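Local coordinates for 3-Hydroxyacyl-CoA dehydrogenase (Ralstonia eutropha H16, PDB 4PZC), which probably catalyses the NAD-dependent interconversion of (S)-3-hydroxybutyryl-CoA and acetoacetyl-CoA, at residues A[62-65]-A[66-70]; A[197-200]-A[201-204]; A[211-214]-A[215-218]; A[259-262]-A[263-267]. All coordinates share one frame; numbering follows the deposited sequence.

Contact 1 of 4, residues A[62-65]-A[66-70]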
loop_
_atom_site.group_PDB
_atom_site.type_symbol
_atom_site.label_atom_id
_atom_site.label_comp_id
_atom_site.label_asym_id
_atom_site.label_seq_id
_atom_site.Cartn_x
_atom_site.Cartn_y
_atom_site.Cartn_z
ATOM N N ALA A 62 -24.393 -11.406 -28.643
ATOM C CA ALA A 62 -23.813 -12.337 -29.606
ATOM C C ALA A 62 -22.420 -12.806 -29.171
ATOM O O ALA A 62 -22.084 -13.992 -29.290
ATOM C CB ALA A 62 -23.752 -11.686 -30.981
ATOM N N ASP A 63 -21.607 -11.874 -28.676
ATOM C CA ASP A 63 -20.299 -12.228 -28.141
ATOM C C ASP A 63 -20.476 -13.156 -26.937
ATOM O O ASP A 63 -19.635 -14.030 -26.703
ATOM C CB ASP A 63 -19.500 -10.981 -27.764
ATOM C CG ASP A 63 -19.114 -10.141 -28.975
ATOM O OD1 ASP A 63 -18.596 -10.702 -29.972
ATOM O OD2 ASP A 63 -19.316 -8.907 -28.924
ATOM N N LYS A 64 -21.576 -12.972 -26.193
ATOM C CA LYS A 64 -21.954 -13.884 -25.102
ATOM C C LYS A 64 -22.148 -15.316 -25.639
ATOM O O LYS A 64 -21.207 -16.102 -25.635
ATOM C CB LYS A 64 -23.202 -13.362 -24.364
ATOM C CG LYS A 64 -23.711 -14.271 -23.250
ATOM C CD LYS A 64 -25.035 -13.793 -22.671
ATOM C CE LYS A 64 -25.750 -14.912 -21.926
ATOM N NZ LYS A 64 -27.136 -14.544 -21.521
ATOM N N ALA A 65 -23.344 -15.641 -26.123
ATOM C CA ALA A 65 -23.586 -16.891 -26.842
ATOM C C ALA A 65 -22.317 -17.476 -27.475
ATOM O O ALA A 65 -22.074 -18.684 -27.360
ATOM C CB ALA A 65 -24.645 -16.665 -27.919
ATOM N N SER A 66 -21.532 -16.618 -28.144
ATOM C CA SER A 66 -20.303 -17.028 -28.851
ATOM C C SER A 66 -19.331 -17.688 -27.890
ATOM O O SER A 66 -18.849 -18.800 -28.133
ATOM C CB SER A 66 -19.630 -15.825 -29.532
ATOM O OG SER A 66 -18.429 -16.202 -30.173
ATOM N N ALA A 67 -19.066 -16.989 -26.792
ATOM C CA ALA A 67 -18.205 -17.493 -25.732
ATOM C C ALA A 67 -18.745 -18.799 -25.160
ATOM O O ALA A 67 -18.101 -19.834 -25.275
ATOM C CB ALA A 67 -18.061 -16.452 -24.631
ATOM N N LEU A 68 -19.938 -18.749 -24.567
ATOM C CA LEU A 68 -20.572 -19.925 -23.958
ATOM C C LEU A 68 -20.321 -21.161 -24.810
ATOM O O LEU A 68 -19.830 -22.173 -24.324
ATOM C CB LEU A 68 -22.073 -19.712 -23.841
ATOM C CG LEU A 68 -22.578 -18.532 -23.007
ATOM C CD1 LEU A 68 -24.015 -18.172 -23.399
ATOM C CD2 LEU A 68 -22.450 -18.837 -21.524
ATOM N N ALA A 69 -20.643 -21.055 -26.096
ATOM C CA ALA A 69 -20.394 -22.126 -27.054
ATOM C C ALA A 69 -18.952 -22.609 -26.942
ATOM O O ALA A 69 -18.689 -23.805 -26.776
ATOM C CB ALA A 69 -20.676 -21.636 -28.463
ATOM N N ARG A 70 -18.028 -21.654 -26.998
ATOM C CA ARG A 70 -16.593 -21.919 -26.855
ATOM C C ARG A 70 -16.191 -22.770 -25.620
ATOM O O ARG A 70 -15.044 -23.221 -25.524
ATOM C CB ARG A 70 -15.825 -20.584 -26.838
ATOM C CG ARG A 70 -14.497 -20.607 -27.577
ATOM C CD ARG A 70 -14.666 -20.465 -29.085
ATOM N NE ARG A 70 -15.013 -19.100 -29.487
ATOM C CZ ARG A 70 -15.296 -18.739 -30.733
ATOM N NH1 ARG A 70 -15.284 -19.638 -31.713
ATOM N NH2 ARG A 70 -15.597 -17.473 -30.997
#
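Asp63, Lys64 and Ala65 each accept an amide hydrogen from the residue four places on, as a continuous alpha-helical turn requires: Ala67 N lies 3.0 Å from Asp63 O, Leu68 N 3.1 Å from Lys64 O and Ala69 N 3.0 Å from Ala65 O. The last is the straightest of the three, with an N-H...O angle of 170°. Among the side chains, the contact is carried by Lys64 and Leu68, one turn apart on the same flank. Lys64 has CG trans to its amide nitrogen (chi1 177°) and runs on extended, a course that carries CG and CE past the Leu68 side chain at a slant. Leu68 CD1 touches that chain at Lys64 CG (3.9 Å) and Lys64 CE (4.0 Å), and the same methyl leans back onto Ala65 CA at 3.7 Å. The methylenes thus pack against leucine while the ammonium group travels past it to a salt bridge with Asp51 on helix 36-54, where Leu50 and Ile54 also meet the lysine chain. At the start of the turn, Asp63 OD2 is hydrogen-bonded to Thr60 OG1. The arrangement is i to i+4 packing on a surface helix of the NAD-binding Rossmann domain, where helix 61-70 is laid against helix 36-54, which carries the predicted CoA-binding residue Ser49.

Contact 2 of 4, residues A[197-200]-A[201-204]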
loop_
_atom_site.group_PDB
_atom_site.type_symbol
_atom_site.label_atom_id
_atom_site.label_comp_id
_atom_site.label_asym_id
_atom_site.label_seq_id
_atom_site.Cartn_x
_atom_site.Cartn_y
_atom_site.Cartn_z
ATOM N N ILE A 197 0.072 -5.277 5.921
ATOM C CA ILE A 197 -1.165 -5.475 6.656
ATOM C C ILE A 197 -0.850 -5.909 8.091
ATOM O O ILE A 197 -1.340 -5.324 9.061
ATOM C CB ILE A 197 -2.053 -6.572 6.054
ATOM C CG1 ILE A 197 -2.328 -6.352 4.548
ATOM C CG2 ILE A 197 -3.347 -6.658 6.856
ATOM C CD1 ILE A 197 -3.018 -5.044 4.244
ATOM N N ASN A 198 -0.022 -6.930 8.224
ATOM C CA ASN A 198 0.539 -7.267 9.523
ATOM C C ASN A 198 1.065 -6.093 10.364
ATOM O O ASN A 198 0.787 -5.995 11.588
ATOM C CB ASN A 198 1.701 -8.220 9.355
ATOM C CG ASN A 198 1.820 -9.134 10.515
ATOM O OD1 ASN A 198 2.899 -9.347 11.050
ATOM N ND2 ASN A 198 0.671 -9.705 10.919
ATOM N N GLU A 199 1.853 -5.209 9.735
ATOM C CA GLU A 199 2.395 -4.085 10.503
ATOM C C GLU A 199 1.263 -3.275 11.081
ATOM O O GLU A 199 1.367 -2.807 12.193
ATOM C CB GLU A 199 3.310 -3.177 9.682
ATOM C CG GLU A 199 4.294 -2.404 10.559
ATOM C CD GLU A 199 5.312 -3.304 11.260
ATOM O OE1 GLU A 199 5.486 -4.458 10.826
ATOM O OE2 GLU A 199 5.947 -2.854 12.244
ATOM N N ALA A 200 0.194 -3.099 10.310
ATOM C CA ALA A 200 -0.983 -2.410 10.796
ATOM C C ALA A 200 -1.479 -3.066 12.062
ATOM O O ALA A 200 -1.721 -2.377 13.047
ATOM C CB ALA A 200 -2.090 -2.389 9.766
ATOM N N PHE A 201 -1.615 -4.391 12.066
ATOM C CA PHE A 201 -2.120 -5.054 13.274
ATOM C C PHE A 201 -1.182 -4.762 14.437
ATOM O O PHE A 201 -1.651 -4.518 15.568
ATOM C CB PHE A 201 -2.364 -6.555 13.079
ATOM C CG PHE A 201 -3.685 -6.852 12.474
ATOM C CD1 PHE A 201 -3.910 -6.642 11.120
ATOM C CD2 PHE A 201 -4.736 -7.281 13.255
ATOM C CE1 PHE A 201 -5.156 -6.902 10.544
ATOM C CE2 PHE A 201 -5.992 -7.531 12.701
ATOM C CZ PHE A 201 -6.197 -7.353 11.345
ATOM N N CYS A 202 0.126 -4.740 14.173
ATOM C CA CYS A 202 1.076 -4.407 15.229
ATOM C C CYS A 202 0.822 -3.031 15.821
ATOM O O CYS A 202 0.774 -2.871 17.043
ATOM C CB CYS A 202 2.511 -4.492 14.725
ATOM S SG CYS A 202 2.925 -6.124 14.070
ATOM N N VAL A 203 0.661 -2.041 14.948
ATOM C CA VAL A 203 0.426 -0.668 15.369
ATOM C C VAL A 203 -0.818 -0.642 16.232
ATOM O O VAL A 203 -0.800 -0.105 17.332
ATOM C CB VAL A 203 0.261 0.279 14.152
ATOM C CG1 VAL A 203 -0.380 1.582 14.563
ATOM C CG2 VAL A 203 1.602 0.556 13.492
ATOM N N LEU A 204 -1.887 -1.245 15.732
ATOM C CA LEU A 204 -3.150 -1.312 16.462
ATOM C C LEU A 204 -2.920 -2.068 17.759
ATOM O O LEU A 204 -3.295 -1.631 18.835
ATOM C CB LEU A 204 -4.208 -2.037 15.631
ATOM C CG LEU A 204 -5.505 -2.371 16.375
ATOM C CD1 LEU A 204 -6.171 -1.086 16.793
ATOM C CD2 LEU A 204 -6.456 -3.173 15.514
#
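Ile197 and Phe201 make the apolar part of this helical turn. The two side chains lie next to each other and point the same way, with Ile197 CG2 4.1 Å from Phe201 CE1. Phe201 keeps CG trans to its own carbonyl carbon (chi1 -84°), which swings the ring back along the helix; its edge meets the preceding turn, and Phe201 CD1 comes within 3.5 Å of Ile197 O, near the ring plane. The packing continues outside the turn: Leu229 and Ala232 of helix 228-235, Met262 and Met265 of helix 260-268, and Val279 all touch the phenylalanine.

The backbone bonds are those of a regular alpha helix. Phe201 N reaches Ile197 O at 3.2 Å, Cys202 N reaches Asn198 O at 2.9 Å and Val203 N reaches Glu199 O at 2.9 Å. Leu204 N to Ala200 O, also 2.9 Å, is the straightest, at 177° about the hydrogen.

Charge is concentrated on Glu199, whose carboxylate turns to Lys255, Arg191 and Tyr256, all of the second subunit. OE1 forms a salt bridge with that Lys255, and OE2 one with Arg191 together with a hydrogen bond with Tyr256 OH; Val203 packs on the same Arg191 of that subunit. Two cationic partners around a buried carboxylate would be expected to hold it ionised. The chemistry therefore divides the helix: the Phe201 flank is an apolar seam within its own subunit, while the Glu199 flank contributes a charged, intersubunit grip to the dimer.

Contact 3 of 4, residues A[211-214]-A[215-218]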
loop_
_atom_site.group_PDB
_atom_site.type_symbol
_atom_site.label_atom_id
_atom_site.label_comp_id
_atom_site.label_asym_id
_atom_site.label_seq_id
_atom_site.Cartn_x
_atom_site.Cartn_y
_atom_site.Cartn_z
ATOM N N PRO A 211 -8.121 1.914 15.017
ATOM C CA PRO A 211 -8.195 1.293 13.723
ATOM C C PRO A 211 -8.664 2.287 12.647
ATOM O O PRO A 211 -7.945 2.529 11.671
ATOM C CB PRO A 211 -9.203 0.153 13.922
ATOM C CG PRO A 211 -9.728 0.250 15.301
ATOM C CD PRO A 211 -8.882 1.202 16.058
ATOM N N GLU A 212 -9.842 2.876 12.838
ATOM C CA GLU A 212 -10.404 3.794 11.833
ATOM C C GLU A 212 -9.347 4.799 11.447
ATOM O O GLU A 212 -9.090 5.030 10.283
ATOM C CB GLU A 212 -11.627 4.551 12.356
ATOM C CG GLU A 212 -12.817 3.679 12.749
ATOM C CD GLU A 212 -12.675 3.008 14.108
ATOM O OE1 GLU A 212 -11.788 3.414 14.915
ATOM O OE2 GLU A 212 -13.451 2.054 14.360
ATOM N N GLU A 213 -8.710 5.373 12.456
ATOM C CA GLU A 213 -7.655 6.357 12.233
ATOM C C GLU A 213 -6.462 5.741 11.493
ATOM O O GLU A 213 -5.857 6.381 10.643
ATOM C CB GLU A 213 -7.188 6.951 13.565
ATOM C CG GLU A 213 -8.113 7.994 14.207
ATOM C CD GLU A 213 -7.464 8.667 15.412
ATOM O OE1 GLU A 213 -6.849 7.946 16.247
ATOM O OE2 GLU A 213 -7.530 9.915 15.512
ATOM N N ILE A 214 -6.115 4.505 11.831
ATOM C CA ILE A 214 -5.036 3.826 11.147
ATOM C C ILE A 214 -5.358 3.719 9.642
ATOM O O ILE A 214 -4.485 3.967 8.770
ATOM C CB ILE A 214 -4.796 2.435 11.760
ATOM C CG1 ILE A 214 -4.134 2.539 13.135
ATOM C CG2 ILE A 214 -3.909 1.595 10.867
ATOM C CD1 ILE A 214 -4.065 1.219 13.906
ATOM N N ASP A 215 -6.608 3.343 9.343
ATOM C CA ASP A 215 -7.061 3.207 7.953
ATOM C C ASP A 215 -7.090 4.579 7.265
ATOM O O ASP A 215 -6.662 4.725 6.115
ATOM C CB ASP A 215 -8.432 2.520 7.884
ATOM C CG ASP A 215 -8.359 0.966 8.037
ATOM O OD1 ASP A 215 -7.265 0.363 8.186
ATOM O OD2 ASP A 215 -9.437 0.329 7.979
ATOM N N GLU A 216 -7.550 5.589 7.995
ATOM C CA GLU A 216 -7.605 6.938 7.462
ATOM C C GLU A 216 -6.208 7.348 7.026
ATOM O O GLU A 216 -5.988 7.752 5.872
ATOM C CB GLU A 216 -8.139 7.960 8.499
ATOM C CG GLU A 216 -9.658 8.012 8.773
ATOM C CD GLU A 216 -10.075 9.031 9.878
ATOM O OE1 GLU A 216 -9.820 10.267 9.756
ATOM O OE2 GLU A 216 -10.694 8.598 10.885
ATOM N N GLY A 217 -5.277 7.241 7.966
ATOM C CA GLY A 217 -3.895 7.609 7.745
ATOM C C GLY A 217 -3.328 7.097 6.425
ATOM O O GLY A 217 -2.557 7.806 5.746
ATOM N N MET A 218 -3.719 5.874 6.051
ATOM C CA MET A 218 -3.114 5.225 4.912
ATOM C C MET A 218 -3.865 5.517 3.631
ATOM O O MET A 218 -3.247 5.567 2.547
ATOM C CB MET A 218 -3.010 3.713 5.158
ATOM C CG MET A 218 -2.191 3.336 6.384
ATOM S SD MET A 218 -0.398 3.325 6.192
ATOM C CE MET A 218 -0.058 4.463 4.883
#
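Asp215 N donates to Pro211 O at 2.8 Å, and the first turn of helix 211-222 is continued by Glu216 N to Glu212 O (2.8 Å) and Gly217 N to Glu213 O (2.9 Å). Met218 N to Ile214 O is weak, stretched to 3.4 Å with an N-H...O angle of 134°. The carboxylate of Asp215 is held by three hydrogen bonds from outside the turn: OD1 accepts from Leu229 N, and OD2 meets both Ala230 N and Tyr280 OH. Glu213 OE2 accepts from Thr180 N of the second subunit.

Glu216 CG, beside its own amide nitrogen (chi1 -77°), rests 3.4 Å from Glu212 O. The chain beyond is extended and leaves Glu216 OE2 5.8 Å from Glu213 OE2, two like charges near but not touching. Ile214 faces Val203 and Leu204 of helix 189-205, and Pro211 adds to that packing against Leu204.

With two backbone amides and a tyrosine hydroxyl bonded to it, the buried Asp215 is probably ionised, its charge set beside the first amides of helix 228-235. It ties that helix to this one, while Glu213 ties the turn to the partner subunit.

Contact 4 of 4, residues A[259-262]-A[263-267]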
loop_
_atom_site.group_PDB
_atom_site.type_symbol
_atom_site.label_atom_id
_atom_site.label_comp_id
_atom_site.label_asym_id
_atom_site.label_seq_id
_atom_site.Cartn_x
_atom_site.Cartn_y
_atom_site.Cartn_z
ATOM N N ALA A 259 1.368 -10.746 13.679
ATOM C CA ALA A 259 0.934 -9.771 14.698
ATOM C C ALA A 259 0.056 -10.468 15.722
ATOM O O ALA A 259 -0.896 -11.149 15.338
ATOM C CB ALA A 259 0.173 -8.612 14.057
ATOM N N MET A 260 0.403 -10.324 17.001
ATOM C CA MET A 260 -0.291 -11.041 18.063
ATOM C C MET A 260 -1.796 -10.757 18.093
ATOM O O MET A 260 -2.593 -11.675 18.278
ATOM C CB MET A 260 0.300 -10.705 19.424
ATOM C CG MET A 260 1.681 -11.262 19.686
ATOM S SD MET A 260 1.768 -13.065 19.654
ATOM C CE MET A 260 2.372 -13.294 17.991
ATOM N N LEU A 261 -2.183 -9.495 17.902
ATOM C CA LEU A 261 -3.601 -9.148 17.839
ATOM C C LEU A 261 -4.229 -9.905 16.689
ATOM O O LEU A 261 -5.323 -10.419 16.810
ATOM C CB LEU A 261 -3.802 -7.648 17.689
ATOM C CG LEU A 261 -5.231 -7.073 17.811
ATOM C CD1 LEU A 261 -5.998 -7.457 19.082
ATOM C CD2 LEU A 261 -5.192 -5.549 17.707
ATOM N N MET A 262 -3.532 -10.028 15.576
ATOM C CA MET A 262 -4.061 -10.847 14.485
ATOM C C MET A 262 -4.256 -12.295 14.934
ATOM O O MET A 262 -5.237 -12.916 14.546
ATOM C CB MET A 262 -3.181 -10.786 13.228
ATOM C CG MET A 262 -3.757 -11.562 12.043
ATOM S SD MET A 262 -2.625 -11.703 10.617
ATOM C CE MET A 262 -2.568 -9.989 10.086
ATOM N N ARG A 263 -3.342 -12.832 15.742
ATOM C CA ARG A 263 -3.535 -14.172 16.305
ATOM C C ARG A 263 -4.735 -14.272 17.234
ATOM O O ARG A 263 -5.422 -15.288 17.269
ATOM C CB ARG A 263 -2.352 -14.597 17.114
ATOM C CG ARG A 263 -1.116 -14.960 16.332
ATOM C CD ARG A 263 -0.255 -15.830 17.223
ATOM N NE ARG A 263 1.130 -15.891 16.810
ATOM C CZ ARG A 263 1.598 -16.681 15.851
ATOM N NH1 ARG A 263 0.781 -17.489 15.181
ATOM N NH2 ARG A 263 2.911 -16.674 15.578
ATOM N N GLU A 264 -4.937 -13.242 18.029
ATOM C CA GLU A 264 -5.994 -13.241 18.990
ATOM C C GLU A 264 -7.364 -13.158 18.303
ATOM O O GLU A 264 -8.319 -13.876 18.653
ATOM C CB GLU A 264 -5.780 -12.084 19.966
ATOM C CG GLU A 264 -4.743 -12.423 21.014
ATOM C CD GLU A 264 -5.257 -13.436 22.015
ATOM O OE1 GLU A 264 -6.243 -13.127 22.726
ATOM O OE2 GLU A 264 -4.666 -14.535 22.083
ATOM N N MET A 265 -7.462 -12.286 17.316
ATOM C CA MET A 265 -8.706 -12.166 16.604
ATOM C C MET A 265 -9.042 -13.488 15.919
ATOM O O MET A 265 -10.185 -13.967 15.979
ATOM C CB MET A 265 -8.604 -11.022 15.620
ATOM C CG MET A 265 -8.369 -9.698 16.338
ATOM S SD MET A 265 -8.772 -8.367 15.213
ATOM C CE MET A 265 -8.711 -6.944 16.302
ATOM N N VAL A 266 -8.042 -14.109 15.306
ATOM C CA VAL A 266 -8.278 -15.392 14.663
ATOM C C VAL A 266 -8.671 -16.507 15.643
ATOM O O VAL A 266 -9.705 -17.131 15.460
ATOM C CB VAL A 266 -7.096 -15.808 13.796
ATOM C CG1 VAL A 266 -7.106 -17.327 13.551
ATOM C CG2 VAL A 266 -7.149 -15.015 12.490
ATOM N N ALA A 267 -7.893 -16.717 16.699
ATOM C CA ALA A 267 -8.288 -17.658 17.759
ATOM C C ALA A 267 -9.700 -17.433 18.274
ATOM O O ALA A 267 -10.351 -18.400 18.692
ATOM C CB ALA A 267 -7.311 -17.627 18.927
#
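Met265 lays its terminal methyl against the branched end of Leu261, one turn earlier: Met265 CE is 3.8 Å from Leu261 CG and nearly as close to both leucine methyls, 3.9 Å to Leu261 CD1 and 4.0 Å to Leu261 CD2. The near-equal distances place the methyl over the fork rather than against one branch. Different first torsions bring the two chains together at a slant: Leu261 has CG trans to its amide nitrogen (chi1 -171°), Met265 has CG next to it (chi1 -62°), and the methionine chain then runs out extended.

A second pair, Met260 and Arg263, lies flank to flank. Met260 is bent at its second and third torsions, which turns CE to the edge of the guanidinium and to Arg263 CD at 3.7 Å; the arginine NH1 has a long, weak ion pair with Glu245.

The helix begins at Met260, and Ala259, at the N-cap position, already offers its O to Arg263 N at 3.0 Å. The bonds from Glu264 N to Met260 O (2.8 Å) and Met265 N to Leu261 O (2.9 Å) follow, the latter at 170° about the hydrogen.

Leu261 touches Leu204, and Met262 reaches both Asn198 of helix 189-205 and Met240 of helix 237-251, where Val266 meets Leu237 and Leu241. This is the first part of helix 260-268, which packs one face, through Met262 and Val266, on helices 189-205 and 237-251 of the C-terminal domain characteristic of this dehydrogenase family.

The four contacts come in series along the chain and fall into two groups. Contact 1, on helix 61-70, belongs to the NAD-binding domain, and its centre is 46 Å from that of contact 2, on the opposite side of the chain's centre. Contacts 2, 3 and 4 lie in the helical C-terminal domain. Contact 2, on helix 189-205, is the middle member: its centre is 11 Å from those of contact 3, on helix 211-222, and contact 4, on helix 260-268, and it packs directly on both. Contacts 3 and 4 have centres 19 Å apart and do not touch. Contacts 2 and 3 both reach the second subunit, so the dimer interface uses this domain.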